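Long-range contacts in UDP-N-acetylglucosamine 2-epimerase (PDB 4NES), which probably catalyses the reversible epimerisation at C-2 of UDP-N-acetylglucosamine to UDP-N-acetylmannosamine, working as a homodimer: residues D200-T205 with K234-S239; G224-I229 with K261-I266. One frame throughout, in Å; residues are numbered along the deposited sequence.

Contact 1: residues D200-T205 with K234-S239; sequences DYFLLT and KAIIFS. With UDP (uridine-5'-diphosphate), chain C.
Lys234 lays its aliphatic chain across the ring of Phe202 at about a right angle: its CG stands over one face, 3.6 Å from the ring centroid, in a CH-pi contact. Bends at chi2 (59°) and chi3 (103°) carry the chain past the ring, so that NZ reaches Glu282 in a salt bridge and Asp200 in a long one. A lysine suits this place, where its methylenes cover an aromatic ring and its amine meets carboxylates. On the same face of the sheet, Ile236 CD1 lies 3.7 Å from Phe202 CB, and Leu204 sets CD2 over the Phe238 ring, 3.9 Å from its centroid. On the opposite face, chi1 of 63° tucks the Tyr201 ring over its own backbone, where Ile237 CD1 meets one face of it, 3.8 Å from the centroid, while Tyr201 OH hydrogen-bonds to the backbone O of Leu277. Between the two layers of side chains the backbones pair in parallel, with Phe202 N to Ala235 O (2.9 Å) and Leu204 N to Ile237 O (2.8 Å). At the C-terminal end, Ser239 OG donates to UDP O4 at 2.8 Å, a small hydroxyl suited to reading the uracil carbonyl. Adjacent parallel strands joined through helix 215-232, with ligand at their C-terminal ends, are characteristic of the Rossmann-like domains of the GT-B fold.

Contact 2: residues G224-I229 with K261-I266; sequences GIFEII and KKIKII
Ile229 and Ile263 form the centre of this contact, their side chains crossing at about a right angle, with Ile229 CD1 3.6 Å from Ile263 CG1. The interaction is wholly apolar between the two, and each is suited to it: a branched, oily side chain fills the space between helix and strand without a polar group to satisfy. In Ile229 CG1 lies opposite the carbonyl carbon (chi1 -66°) and chi2 is extended at 166°, which sends CD1 out to the strand and leaves CG2 for a second partner. Ile263 is likewise extended at chi2, and its CD1 reaches back to the helix, meeting Ile225 CG2 at 4.3 Å and Phe226 CE1 at the same 4.3 Å. The latter approach is oblique to the phenyl ring.

The second kind of contact uses the carbon part of a charged residue. Ile229 CG2 rests 3.6 Å from Lys262 CB, the two side chains sliding past each other in opposite directions. The lysine then bends along its length and leads its amine away, toward a weak, long ion pair with Asp233; its methylenes can therefore cover the isoleucine while the charge stays at the margin. Cutting Ile229 back to an alanine would remove both branches, and is likely to open a gap beside Ile263 CG1 and leave the Lys262 methylenes without their apolar partner.

No hydrogen bond joins the segments; the axes of helix 224-229 and strand 263-266 approach to 11.8 Å, a spacing bridged by side chains alone. Around them, Leu257 of helix 254-259 touches both Phe226 and Ile263. Helix 215-232 thus lies on one face of the parallel sheet, touching strands 201-205 and 235-239 and reaching one edge strand, 263-266, through Ile225, Phe226 and Ile229, while Ile228 also meets helix 327-338.

How the contacts relate
Helix 215-232 links strand 201-205 to strand 235-239, so the segments of contacts 1 and 2 alternate along the chain, and their centres lie about 7 Å apart. Strand 235-239 is the shared neighbour: it pairs with strand 201-205 in contact 1 and with strand 263-266 of contact 2, where Ile236 O and Lys264 N are 2.8 Å apart in a probable hydrogen bond. Ile228 CG2 packs 3.6 Å from Phe202 CE2, and Ile229 CG1 lies 3.7 Å from Ile236 CG1. Contact 1 reaches UDP through Ser239, and its Thr205 side chain is about 5 Å from that of His207, the probable active-site residue; the Ile263 side chain of contact 2 remains about 14 Å from UDP.

Contact 1: residues D200-T205 with K234-S239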
loop_
_atom_site.group_PDB
_atom_site.type_symbol
_atom_site.label_atom_id
_atom_site.label_comp_id
_atom_site.label_asym_id
_atom_site.label_seq_id
_atom_site.Cartn_x
_atom_site.Cartn_y
_atom_site.Cartn_z
ATOM N N ASP A 200 9.005 -36.183 26.578
ATOM C CA ASP A 200 7.692 -35.610 26.283
ATOM C C ASP A 200 7.639 -34.120 26.610
ATOM O O ASP A 200 7.786 -33.723 27.769
ATOM C CB ASP A 200 6.602 -36.336 27.074
ATOM C CG ASP A 200 6.022 -37.522 26.329
ATOM O OD1 ASP A 200 6.654 -38.003 25.363
ATOM O OD2 ASP A 200 4.925 -37.979 26.719
ATOM N N TYR A 201 7.429 -33.286 25.594
ATOM C CA TYR A 201 7.291 -31.853 25.835
ATOM C C TYR A 201 6.379 -31.199 24.810
ATOM O O TYR A 201 6.141 -31.754 23.740
ATOM C CB TYR A 201 8.654 -31.155 25.824
ATOM C CG TYR A 201 9.373 -31.235 24.490
ATOM C CD1 TYR A 201 10.223 -32.291 24.203
ATOM C CD2 TYR A 201 9.199 -30.252 23.520
ATOM C CE1 TYR A 201 10.887 -32.377 22.987
ATOM C CE2 TYR A 201 9.854 -30.332 22.294
ATOM C CZ TYR A 201 10.698 -31.396 22.037
ATOM O OH TYR A 201 11.367 -31.506 20.838
ATOM N N PHE A 202 5.848 -30.031 25.159
ATOM C CA PHE A 202 5.161 -29.184 24.192
ATOM C C PHE A 202 6.116 -28.051 23.852
ATOM O O PHE A 202 6.821 -27.547 24.725
ATOM C CB PHE A 202 3.879 -28.580 24.766
ATOM C CG PHE A 202 2.800 -29.585 25.108
ATOM C CD1 PHE A 202 2.891 -30.911 24.712
ATOM C CD2 PHE A 202 1.676 -29.172 25.814
ATOM C CE1 PHE A 202 1.890 -31.819 25.038
ATOM C CE2 PHE A 202 0.666 -30.072 26.135
ATOM C CZ PHE A 202 0.771 -31.391 25.747
ATOM N N LEU A 203 6.143 -27.655 22.583
ATOM C CA LEU A 203 6.972 -26.542 22.143
ATOM C C LEU A 203 6.115 -25.296 21.948
ATOM O O LEU A 203 5.077 -25.350 21.282
ATOM C CB LEU A 203 7.657 -26.911 20.825
ATOM C CG LEU A 203 8.626 -25.893 20.219
ATOM C CD1 LEU A 203 9.854 -25.665 21.100
ATOM C CD2 LEU A 203 9.038 -26.341 18.835
ATOM N N LEU A 204 6.546 -24.174 22.519
ATOM C CA LEU A 204 5.786 -22.933 22.449
ATOM C C LEU A 204 6.585 -21.788 21.832
ATOM O O LEU A 204 7.739 -21.571 22.199
ATOM C CB LEU A 204 5.344 -22.533 23.861
ATOM C CG LEU A 204 4.677 -21.170 24.066
ATOM C CD1 LEU A 204 3.313 -21.100 23.399
ATOM C CD2 LEU A 204 4.567 -20.869 25.568
ATOM N N THR A 205 5.970 -21.062 20.898
ATOM C CA THR A 205 6.464 -19.742 20.499
ATOM C C THR A 205 5.289 -18.780 20.461
ATOM O O THR A 205 4.178 -19.183 20.149
ATOM C CB THR A 205 7.210 -19.714 19.128
ATOM O OG1 THR A 205 6.271 -19.794 18.043
ATOM C CG2 THR A 205 8.273 -20.815 19.025
ATOM N N LYS A 234 2.683 -31.696 31.753
ATOM C CA LYS A 234 3.574 -31.634 30.607
ATOM C C LYS A 234 4.603 -30.523 30.739
ATOM O O LYS A 234 4.285 -29.421 31.190
ATOM C CB LYS A 234 2.756 -31.414 29.336
ATOM C CG LYS A 234 3.132 -32.347 28.214
ATOM C CD LYS A 234 2.954 -33.797 28.622
ATOM C CE LYS A 234 1.700 -34.412 28.038
ATOM N NZ LYS A 234 1.884 -35.877 27.823
ATOM N N ALA A 235 5.838 -30.815 30.347
ATOM C CA ALA A 235 6.873 -29.792 30.302
ATOM C C ALA A 235 6.706 -28.965 29.034
ATOM O O ALA A 235 6.308 -29.488 27.991
ATOM C CB ALA A 235 8.248 -30.413 30.345
ATOM N N ILE A 236 7.013 -27.674 29.133
ATOM C CA ILE A 236 6.930 -26.764 28.000
ATOM C C ILE A 236 8.321 -26.222 27.708
ATOM O O ILE A 236 9.037 -25.818 28.631
ATOM C CB ILE A 236 6.039 -25.556 28.334
ATOM C CG1 ILE A 236 4.696 -26.003 28.926
ATOM C CG2 ILE A 236 5.843 -24.673 27.118
ATOM C CD1 ILE A 236 3.806 -26.753 27.962
ATOM N N ILE A 237 8.714 -26.233 26.440
ATOM C CA ILE A 237 9.914 -25.528 26.001
ATOM C C ILE A 237 9.463 -24.286 25.239
ATOM O O ILE A 237 8.744 -24.392 24.245
ATOM C CB ILE A 237 10.803 -26.408 25.105
ATOM C CG1 ILE A 237 11.269 -27.641 25.883
ATOM C CG2 ILE A 237 12.006 -25.619 24.599
ATOM C CD1 ILE A 237 12.099 -28.622 25.065
ATOM N N PHE A 238 9.875 -23.118 25.716
ATOM C CA PHE A 238 9.405 -21.839 25.183
ATOM C C PHE A 238 10.592 -21.091 24.585
ATOM O O PHE A 238 11.455 -20.599 25.317
ATOM C CB PHE A 238 8.775 -21.042 26.340
ATOM C CG PHE A 238 8.173 -19.699 25.957
ATOM C CD1 PHE A 238 7.893 -19.358 24.644
ATOM C CD2 PHE A 238 7.869 -18.781 26.960
ATOM C CE1 PHE A 238 7.342 -18.121 24.334
ATOM C CE2 PHE A 238 7.317 -17.546 26.659
ATOM C CZ PHE A 238 7.049 -17.214 25.343
ATOM N N SER A 239 10.654 -21.031 23.256
ATOM C CA SER A 239 11.631 -20.174 22.580
ATOM C C SER A 239 11.037 -18.777 22.520
ATOM O O SER A 239 10.015 -18.571 21.860
ATOM C CB SER A 239 11.920 -20.674 21.165
ATOM O OG SER A 239 12.699 -19.723 20.456
HETATM N N1 UDP C . 12.456 -20.402 14.127
HETATM C C2 UDP C . 13.760 -20.640 14.404
HETATM N N3 UDP C . 14.196 -20.580 15.681
HETATM C C4 UDP C . 13.376 -20.283 16.713
HETATM C C5 UDP C . 12.020 -20.028 16.464
HETATM C C6 UDP C . 11.591 -20.089 15.134
HETATM O O2 UDP C . 14.551 -20.914 13.497
HETATM O O4 UDP C . 13.879 -20.226 18.009
HETATM C "C1'" UDP C . 11.930 -20.406 12.751
HETATM C "C2'" UDP C . 10.876 -21.328 12.426
HETATM O "O2'" UDP C . 11.397 -22.619 12.201
HETATM C "C3'" UDP C . 10.238 -20.710 11.256
HETATM C "C4'" UDP C . 10.467 -19.284 11.441
HETATM O "O4'" UDP C . 11.313 -19.135 12.553
HETATM O "O3'" UDP C . 10.782 -21.112 10.030
HETATM C "C5'" UDP C . 9.227 -18.510 11.736
HETATM O "O5'" UDP C . 9.506 -17.163 12.033
HETATM P PA UDP C . 8.630 -16.312 13.042
HETATM O O1A UDP C . 9.560 -15.390 13.801
HETATM O O2A UDP C . 7.868 -17.249 13.954
HETATM O O3A UDP C . 7.666 -15.389 12.200
HETATM P PB UDP C . 6.357 -15.630 11.372
HETATM O O1B UDP C . 6.462 -16.936 10.600
HETATM O O2B UDP C . 5.179 -15.615 12.312
HETATM O O3B UDP C . 6.332 -14.432 10.464
HETATM O O HOH W 1 6.660 -33.716 30.135
#

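Contact 2: residues G224-I229 with K261-I266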
loop_
_atom_site.group_PDB
_atom_site.type_symbol
_atom_site.label_atom_id
_atom_site.label_comp_id
_atom_site.label_asym_id
_atom_site.label_seq_id
_atom_site.Cartn_x
_atom_site.Cartn_y
_atom_site.Cartn_z
ATOM N N GLY A 224 -3.362 -19.777 30.494
ATOM C CA GLY A 224 -3.647 -20.978 29.732
ATOM C C GLY A 224 -2.504 -21.975 29.746
ATOM O O GLY A 224 -2.724 -23.172 29.913
ATOM N N ILE A 225 -1.278 -21.488 29.572
ATOM C CA ILE A 225 -0.120 -22.373 29.593
ATOM C C ILE A 225 0.082 -22.993 30.983
ATOM O O ILE A 225 0.331 -24.191 31.095
ATOM C CB ILE A 225 1.161 -21.652 29.130
ATOM C CG1 ILE A 225 1.013 -21.177 27.678
ATOM C CG2 ILE A 225 2.364 -22.570 29.276
ATOM C CD1 ILE A 225 0.842 -22.305 26.666
ATOM N N PHE A 226 -0.040 -22.182 32.033
ATOM C CA PHE A 226 0.054 -22.684 33.406
ATOM C C PHE A 226 -0.952 -23.817 33.644
ATOM O O PHE A 226 -0.650 -24.806 34.313
ATOM C CB PHE A 226 -0.235 -21.552 34.391
ATOM C CG PHE A 226 0.978 -20.772 34.817
ATOM C CD1 PHE A 226 1.777 -20.127 33.886
ATOM C CD2 PHE A 226 1.294 -20.648 36.162
ATOM C CE1 PHE A 226 2.884 -19.396 34.288
ATOM C CE2 PHE A 226 2.403 -19.921 36.567
ATOM C CZ PHE A 226 3.194 -19.292 35.629
ATOM N N GLU A 227 -2.146 -23.666 33.078
ATOM C CA GLU A 227 -3.210 -24.640 33.269
ATOM C C GLU A 227 -2.976 -25.950 32.511
ATOM O O GLU A 227 -3.243 -27.031 33.044
ATOM C CB GLU A 227 -4.543 -24.022 32.869
ATOM C CG GLU A 227 -5.717 -24.520 33.660
ATOM C CD GLU A 227 -6.892 -23.591 33.546
ATOM O OE1 GLU A 227 -6.851 -22.513 34.172
ATOM O OE2 GLU A 227 -7.848 -23.933 32.824
ATOM N N ILE A 228 -2.496 -25.846 31.268
ATOM C CA ILE A 228 -2.095 -27.012 30.478
ATOM C C ILE A 228 -1.125 -27.878 31.259
ATOM O O ILE A 228 -1.256 -29.098 31.313
ATOM C CB ILE A 228 -1.346 -26.582 29.186
ATOM C CG1 ILE A 228 -2.312 -26.146 28.097
ATOM C CG2 ILE A 228 -0.461 -27.713 28.651
ATOM C CD1 ILE A 228 -1.588 -25.839 26.802
ATOM N N ILE A 229 -0.134 -27.218 31.849
ATOM C CA ILE A 229 0.905 -27.879 32.609
ATOM C C ILE A 229 0.319 -28.679 33.776
ATOM O O ILE A 229 0.701 -29.821 34.017
ATOM C CB ILE A 229 1.897 -26.839 33.140
ATOM C CG1 ILE A 229 2.650 -26.181 31.978
ATOM C CG2 ILE A 229 2.848 -27.473 34.143
ATOM C CD1 ILE A 229 3.399 -24.925 32.369
ATOM N N LYS A 261 8.696 -24.177 37.153
ATOM C CA LYS A 261 9.763 -25.145 36.927
ATOM C C LYS A 261 9.445 -26.135 35.804
ATOM O O LYS A 261 10.308 -26.910 35.389
ATOM C CB LYS A 261 10.096 -25.881 38.227
ATOM C CG LYS A 261 10.363 -24.949 39.402
ATOM C CD LYS A 261 10.650 -25.732 40.669
ATOM C CE LYS A 261 11.975 -26.474 40.575
ATOM N NZ LYS A 261 13.144 -25.556 40.710
ATOM N N LYS A 262 8.212 -26.100 35.303
ATOM C CA LYS A 262 7.833 -26.952 34.177
ATOM C C LYS A 262 7.980 -26.231 32.838
ATOM O O LYS A 262 7.729 -26.815 31.783
ATOM C CB LYS A 262 6.408 -27.475 34.339
ATOM C CG LYS A 262 6.228 -28.395 35.536
ATOM C CD LYS A 262 6.993 -29.698 35.361
ATOM C CE LYS A 262 6.408 -30.536 34.235
ATOM N NZ LYS A 262 6.477 -31.992 34.532
ATOM N N ILE A 263 8.374 -24.964 32.880
ATOM C CA ILE A 263 8.632 -24.215 31.651
ATOM C C ILE A 263 10.125 -23.987 31.485
ATOM O O ILE A 263 10.768 -23.399 32.359
ATOM C CB ILE A 263 7.935 -22.843 31.633
ATOM C CG1 ILE A 263 6.424 -23.001 31.828
ATOM C CG2 ILE A 263 8.244 -22.120 30.326
ATOM C CD1 ILE A 263 5.650 -21.680 31.846
ATOM N N LYS A 264 10.681 -24.449 30.368
ATOM C CA LYS A 264 12.067 -24.135 30.052
ATOM C C LYS A 264 12.102 -23.016 29.023
ATOM O O LYS A 264 11.690 -23.199 27.876
ATOM C CB LYS A 264 12.819 -25.362 29.534
ATOM C CG LYS A 264 14.283 -25.074 29.187
ATOM C CD LYS A 264 15.203 -26.214 29.594
ATOM C CE LYS A 264 16.645 -25.942 29.192
ATOM N NZ LYS A 264 17.229 -24.757 29.881
ATOM N N ILE A 265 12.575 -21.848 29.444
ATOM C CA ILE A 265 12.674 -20.701 28.559
ATOM C C ILE A 265 14.032 -20.710 27.896
ATOM O O ILE A 265 15.065 -20.794 28.568
ATOM C CB ILE A 265 12.507 -19.376 29.320
ATOM C CG1 ILE A 265 11.198 -19.379 30.116
ATOM C CG2 ILE A 265 12.543 -18.203 28.352
ATOM C CD1 ILE A 265 10.962 -18.100 30.911
ATOM N N ILE A 266 14.035 -20.639 26.572
ATOM C CA ILE A 266 15.285 -20.567 25.825
ATOM C C ILE A 266 15.276 -19.344 24.919
ATOM O O ILE A 266 14.219 -18.924 24.433
ATOM C CB ILE A 266 15.579 -21.875 25.027
ATOM C CG1 ILE A 266 14.563 -22.085 23.903
ATOM C CG2 ILE A 266 15.600 -23.079 25.966
ATOM C CD1 ILE A 266 14.876 -23.295 23.029
#